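Local coordinates for protein putative histidinol-phosphate aminotransferase (Erwinia carotovora atroseptica, PDB 3LY1) that probably acts as a pyridoxal-phosphate-dependent aminotransferase of the histidinol-phosphate aminotransferase subfamily, at residues R273-P286 against S290-P302. Numbering follows the deposited sequence.
Sequences RQILLKALEDLKLP and SEGNFVFHQLVVP
L280 lays its CD2 methyl over one face of the H297 imidazole. The methyl sits 3.5 Å from the ring centroid and only 8° off the normal, the geometry of a CH-pi contact over the face. The first torsion of H297 places CG between the backbone N and the carbonyl carbon, and chi2 of 85° turns the ring face to L280; the ring is further fixed by its ND1, which donates to Q298 O. The other L280 branch, CD1, meets V295 CG1 tip to tip at 4.0 Å. V295 receives two more leucines: L276 and V295 reach toward each other, L276 CD2 lying 3.8 Å from V295 CB and touching CG2 as well, and L277 CD2 approaches obliquely. M345 of helix 335-350 adjoins both L276 and L280.

Where the two segments begin, the contact is polar. R273 extends with CG anti to its N and bends at chi3, bringing NE to S290 OG at 3.1 Å, a nearly straight bond in the guanidinium plane. S290 OG accepts this bond and donates to F294 O, two links that set the rotation of the hydroxyl. R273 NH2 donates to G292 O at 2.9 Å, tilted from the guanidinium plane, while NH1 pairs with D270. N269 also donates to G292 O.

At the far end, Q298 N donates to P286 O at 2.9 Å, and L285 CD2 lies 3.6 Å from Q298 O. The short axes of helix 273-283 and strand 294-298 run nearly parallel (15°, 9.6 Å apart); a Schellman motif at K284 then turns the chain toward L285 and P286. Helix 273-283 lies on one face of the antiparallel pair formed by strands 294-298 and 327-331, an arrangement consistent with the small C-terminal domain of fold-type I aminotransferases; G292 borders Y182 of the pyridoxal phosphate site.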
# COMPACT_ATOMS: atom_id res chain seq x y z
N ARG A 273 -26.13 6.10 16.91
CA ARG A 273 -26.84 4.84 16.82
C ARG A 273 -28.25 4.95 17.40
O ARG A 273 -29.21 4.57 16.74
CB ARG A 273 -26.10 3.72 17.56
CG ARG A 273 -26.73 2.34 17.32
CD ARG A 273 -26.09 1.24 18.16
NE ARG A 273 -24.70 0.91 17.81
CZ ARG A 273 -23.63 1.22 18.54
NH1 ARG A 273 -23.73 1.91 19.66
NH2 ARG A 273 -22.43 0.85 18.13
N GLN A 274 -28.36 5.47 18.62
CA GLN A 274 -29.67 5.57 19.26
C GLN A 274 -30.65 6.48 18.48
O GLN A 274 -31.85 6.21 18.46
CB GLN A 274 -29.51 6.00 20.72
CG GLN A 274 -28.71 4.98 21.56
CD GLN A 274 -29.33 3.59 21.56
OE1 GLN A 274 -30.47 3.42 21.97
NE2 GLN A 274 -28.58 2.60 21.08
N ILE A 275 -30.14 7.51 17.82
CA ILE A 275 -31.01 8.35 17.00
C ILE A 275 -31.61 7.57 15.83
O ILE A 275 -32.80 7.68 15.56
CB ILE A 275 -30.25 9.57 16.45
CG1 ILE A 275 -29.90 10.49 17.61
CG2 ILE A 275 -31.11 10.35 15.41
CD1 ILE A 275 -28.93 11.61 17.23
N LEU A 276 -30.79 6.79 15.15
CA LEU A 276 -31.29 5.95 14.07
C LEU A 276 -32.26 4.87 14.57
O LEU A 276 -33.31 4.65 13.93
CB LEU A 276 -30.13 5.37 13.27
CG LEU A 276 -30.55 4.46 12.10
CD1 LEU A 276 -31.44 5.16 11.07
CD2 LEU A 276 -29.26 3.97 11.47
N LEU A 277 -31.90 4.20 15.67
CA LEU A 277 -32.72 3.11 16.24
C LEU A 277 -34.10 3.63 16.68
O LEU A 277 -35.11 2.95 16.44
CB LEU A 277 -32.01 2.38 17.40
CG LEU A 277 -30.67 1.65 17.08
CD1 LEU A 277 -30.24 0.70 18.22
CD2 LEU A 277 -30.74 0.89 15.74
N LYS A 278 -34.14 4.83 17.26
CA LYS A 278 -35.40 5.48 17.65
C LYS A 278 -36.31 5.62 16.42
O LYS A 278 -37.48 5.29 16.48
CB LYS A 278 -35.14 6.86 18.28
CG LYS A 278 -36.36 7.49 18.98
CD LYS A 278 -36.06 8.89 19.55
CE LYS A 278 -37.32 9.75 19.74
NZ LYS A 278 -38.32 9.10 20.62
N ALA A 279 -35.76 6.11 15.30
CA ALA A 279 -36.53 6.22 14.04
C ALA A 279 -37.03 4.86 13.51
O ALA A 279 -38.19 4.76 13.09
CB ALA A 279 -35.73 6.98 12.95
N LEU A 280 -36.19 3.83 13.55
CA LEU A 280 -36.57 2.49 13.08
C LEU A 280 -37.72 1.86 13.91
O LEU A 280 -38.67 1.26 13.36
CB LEU A 280 -35.34 1.55 13.02
CG LEU A 280 -34.28 1.94 11.99
CD1 LEU A 280 -32.99 1.13 12.19
CD2 LEU A 280 -34.80 1.75 10.53
N GLU A 281 -37.60 1.99 15.23
CA GLU A 281 -38.66 1.63 16.17
C GLU A 281 -39.99 2.36 15.92
O GLU A 281 -41.03 1.74 15.94
CB GLU A 281 -38.17 1.84 17.60
CG GLU A 281 -37.27 0.71 17.99
CD GLU A 281 -36.57 0.92 19.27
OE1 GLU A 281 -36.93 1.89 19.99
OE2 GLU A 281 -35.65 0.11 19.56
N ASP A 282 -39.94 3.66 15.64
CA ASP A 282 -41.15 4.41 15.32
C ASP A 282 -41.78 3.88 14.02
O ASP A 282 -42.98 3.81 13.88
CB ASP A 282 -40.83 5.88 15.14
CG ASP A 282 -40.46 6.58 16.47
OD1 ASP A 282 -40.67 6.02 17.57
OD2 ASP A 282 -39.94 7.71 16.38
N LEU A 283 -40.94 3.52 13.05
CA LEU A 283 -41.39 3.04 11.75
C LEU A 283 -41.71 1.55 11.72
O LEU A 283 -42.22 1.01 10.71
CB LEU A 283 -40.30 3.35 10.71
CG LEU A 283 -40.06 4.84 10.44
CD1 LEU A 283 -38.79 4.98 9.58
CD2 LEU A 283 -41.31 5.41 9.78
N LYS A 284 -41.41 0.89 12.84
CA LYS A 284 -41.53 -0.56 12.98
C LYS A 284 -40.77 -1.32 11.89
O LYS A 284 -41.28 -2.29 11.31
CB LYS A 284 -43.02 -0.98 13.00
CG LYS A 284 -43.78 -0.39 14.15
CD LYS A 284 -45.23 -0.88 14.18
CE LYS A 284 -46.04 -0.22 15.33
NZ LYS A 284 -47.53 -0.56 15.29
N LEU A 285 -39.54 -0.88 11.62
CA LEU A 285 -38.67 -1.59 10.70
C LEU A 285 -37.68 -2.42 11.54
O LEU A 285 -36.98 -1.87 12.36
CB LEU A 285 -37.96 -0.62 9.73
CG LEU A 285 -38.86 0.03 8.66
CD1 LEU A 285 -38.14 1.29 8.05
CD2 LEU A 285 -39.29 -0.98 7.56
N PRO A 286 -37.65 -3.76 11.35
CA PRO A 286 -36.69 -4.54 12.13
C PRO A 286 -35.22 -4.15 11.80
O PRO A 286 -34.91 -3.76 10.67
CB PRO A 286 -36.97 -6.00 11.69
CG PRO A 286 -38.41 -5.98 11.20
CD PRO A 286 -38.61 -4.61 10.61
N SER A 290 -26.32 -3.53 16.59
CA SER A 290 -25.25 -2.78 15.95
C SER A 290 -24.15 -2.66 16.97
O SER A 290 -24.35 -2.07 18.03
CB SER A 290 -25.76 -1.38 15.55
OG SER A 290 -24.71 -0.55 15.11
N GLU A 291 -23.01 -3.25 16.67
CA GLU A 291 -21.85 -3.20 17.55
C GLU A 291 -20.66 -2.47 16.89
O GLU A 291 -19.61 -2.31 17.54
CB GLU A 291 -21.44 -4.61 17.95
CG GLU A 291 -22.50 -5.33 18.72
CD GLU A 291 -22.84 -4.67 20.06
OE1 GLU A 291 -21.97 -4.02 20.68
OE2 GLU A 291 -24.00 -4.81 20.50
N GLY A 292 -20.85 -2.07 15.63
CA GLY A 292 -19.90 -1.28 14.86
C GLY A 292 -20.41 0.16 14.68
O GLY A 292 -21.13 0.66 15.52
N ASN A 293 -20.05 0.80 13.57
CA ASN A 293 -20.47 2.18 13.25
C ASN A 293 -21.47 2.22 12.08
O ASN A 293 -21.43 3.11 11.22
CB ASN A 293 -19.23 3.09 13.04
CG ASN A 293 -18.37 2.70 11.84
OD1 ASN A 293 -18.55 1.65 11.25
ND2 ASN A 293 -17.43 3.59 11.48
N PHE A 294 -22.36 1.22 12.05
CA PHE A 294 -23.40 1.10 11.02
C PHE A 294 -24.54 0.21 11.51
O PHE A 294 -24.36 -0.54 12.47
CB PHE A 294 -22.83 0.50 9.73
CG PHE A 294 -22.08 -0.81 9.95
CD1 PHE A 294 -20.73 -0.80 10.30
CD2 PHE A 294 -22.70 -2.03 9.79
CE1 PHE A 294 -20.03 -1.97 10.50
CE2 PHE A 294 -22.01 -3.23 9.97
CZ PHE A 294 -20.67 -3.19 10.35
N VAL A 295 -25.71 0.30 10.87
CA VAL A 295 -26.87 -0.48 11.27
C VAL A 295 -27.43 -1.16 10.03
O VAL A 295 -27.49 -0.54 8.92
CB VAL A 295 -27.96 0.43 11.95
CG1 VAL A 295 -29.32 -0.37 12.19
CG2 VAL A 295 -27.45 1.06 13.22
N PHE A 296 -27.78 -2.42 10.19
CA PHE A 296 -28.38 -3.19 9.12
C PHE A 296 -29.85 -3.28 9.48
O PHE A 296 -30.20 -3.75 10.56
CB PHE A 296 -27.70 -4.56 9.02
CG PHE A 296 -27.81 -5.22 7.66
CD1 PHE A 296 -27.26 -4.62 6.53
CD2 PHE A 296 -28.35 -6.50 7.54
CE1 PHE A 296 -27.30 -5.27 5.28
CE2 PHE A 296 -28.38 -7.15 6.28
CZ PHE A 296 -27.86 -6.54 5.17
N HIS A 297 -30.71 -2.74 8.63
CA HIS A 297 -32.17 -2.80 8.86
C HIS A 297 -32.96 -3.21 7.63
O HIS A 297 -32.47 -3.12 6.48
CB HIS A 297 -32.71 -1.51 9.46
CG HIS A 297 -32.83 -0.35 8.51
ND1 HIS A 297 -33.94 -0.16 7.71
CD2 HIS A 297 -32.04 0.74 8.32
CE1 HIS A 297 -33.81 0.98 7.05
NE2 HIS A 297 -32.67 1.55 7.40
N GLN A 298 -34.18 -3.67 7.90
CA GLN A 298 -35.06 -4.20 6.89
C GLN A 298 -35.81 -3.08 6.19
O GLN A 298 -35.95 -1.98 6.72
CB GLN A 298 -36.05 -5.19 7.53
CG GLN A 298 -36.65 -6.17 6.56
CD GLN A 298 -37.62 -7.16 7.24
OE1 GLN A 298 -37.41 -7.55 8.37
NE2 GLN A 298 -38.68 -7.53 6.54
N LEU A 299 -36.22 -3.36 4.96
CA LEU A 299 -37.06 -2.45 4.19
C LEU A 299 -38.31 -3.17 3.73
O LEU A 299 -38.28 -4.38 3.47
CB LEU A 299 -36.32 -1.92 2.97
CG LEU A 299 -35.15 -0.99 3.27
CD1 LEU A 299 -34.30 -0.72 2.01
CD2 LEU A 299 -35.70 0.32 3.90
N VAL A 300 -39.40 -2.41 3.60
CA VAL A 300 -40.62 -2.91 2.98
C VAL A 300 -40.77 -2.40 1.53
O VAL A 300 -41.54 -2.98 0.76
CB VAL A 300 -41.88 -2.65 3.88
CG1 VAL A 300 -41.74 -3.47 5.18
CG2 VAL A 300 -42.05 -1.22 4.23
N VAL A 301 -40.04 -1.36 1.15
CA VAL A 301 -39.97 -0.90 -0.25
C VAL A 301 -38.71 -1.48 -0.91
O VAL A 301 -37.80 -1.93 -0.21
CB VAL A 301 -39.92 0.63 -0.32
CG1 VAL A 301 -41.11 1.21 0.43
CG2 VAL A 301 -38.60 1.16 0.26
N PRO A 302 -38.67 -1.50 -2.26
CA PRO A 302 -37.44 -1.96 -2.91
C PRO A 302 -36.19 -1.16 -2.50
O PRO A 302 -36.20 0.09 -2.44
CB PRO A 302 -37.75 -1.83 -4.42
CG PRO A 302 -39.29 -1.96 -4.50
CD PRO A 302 -39.76 -1.25 -3.23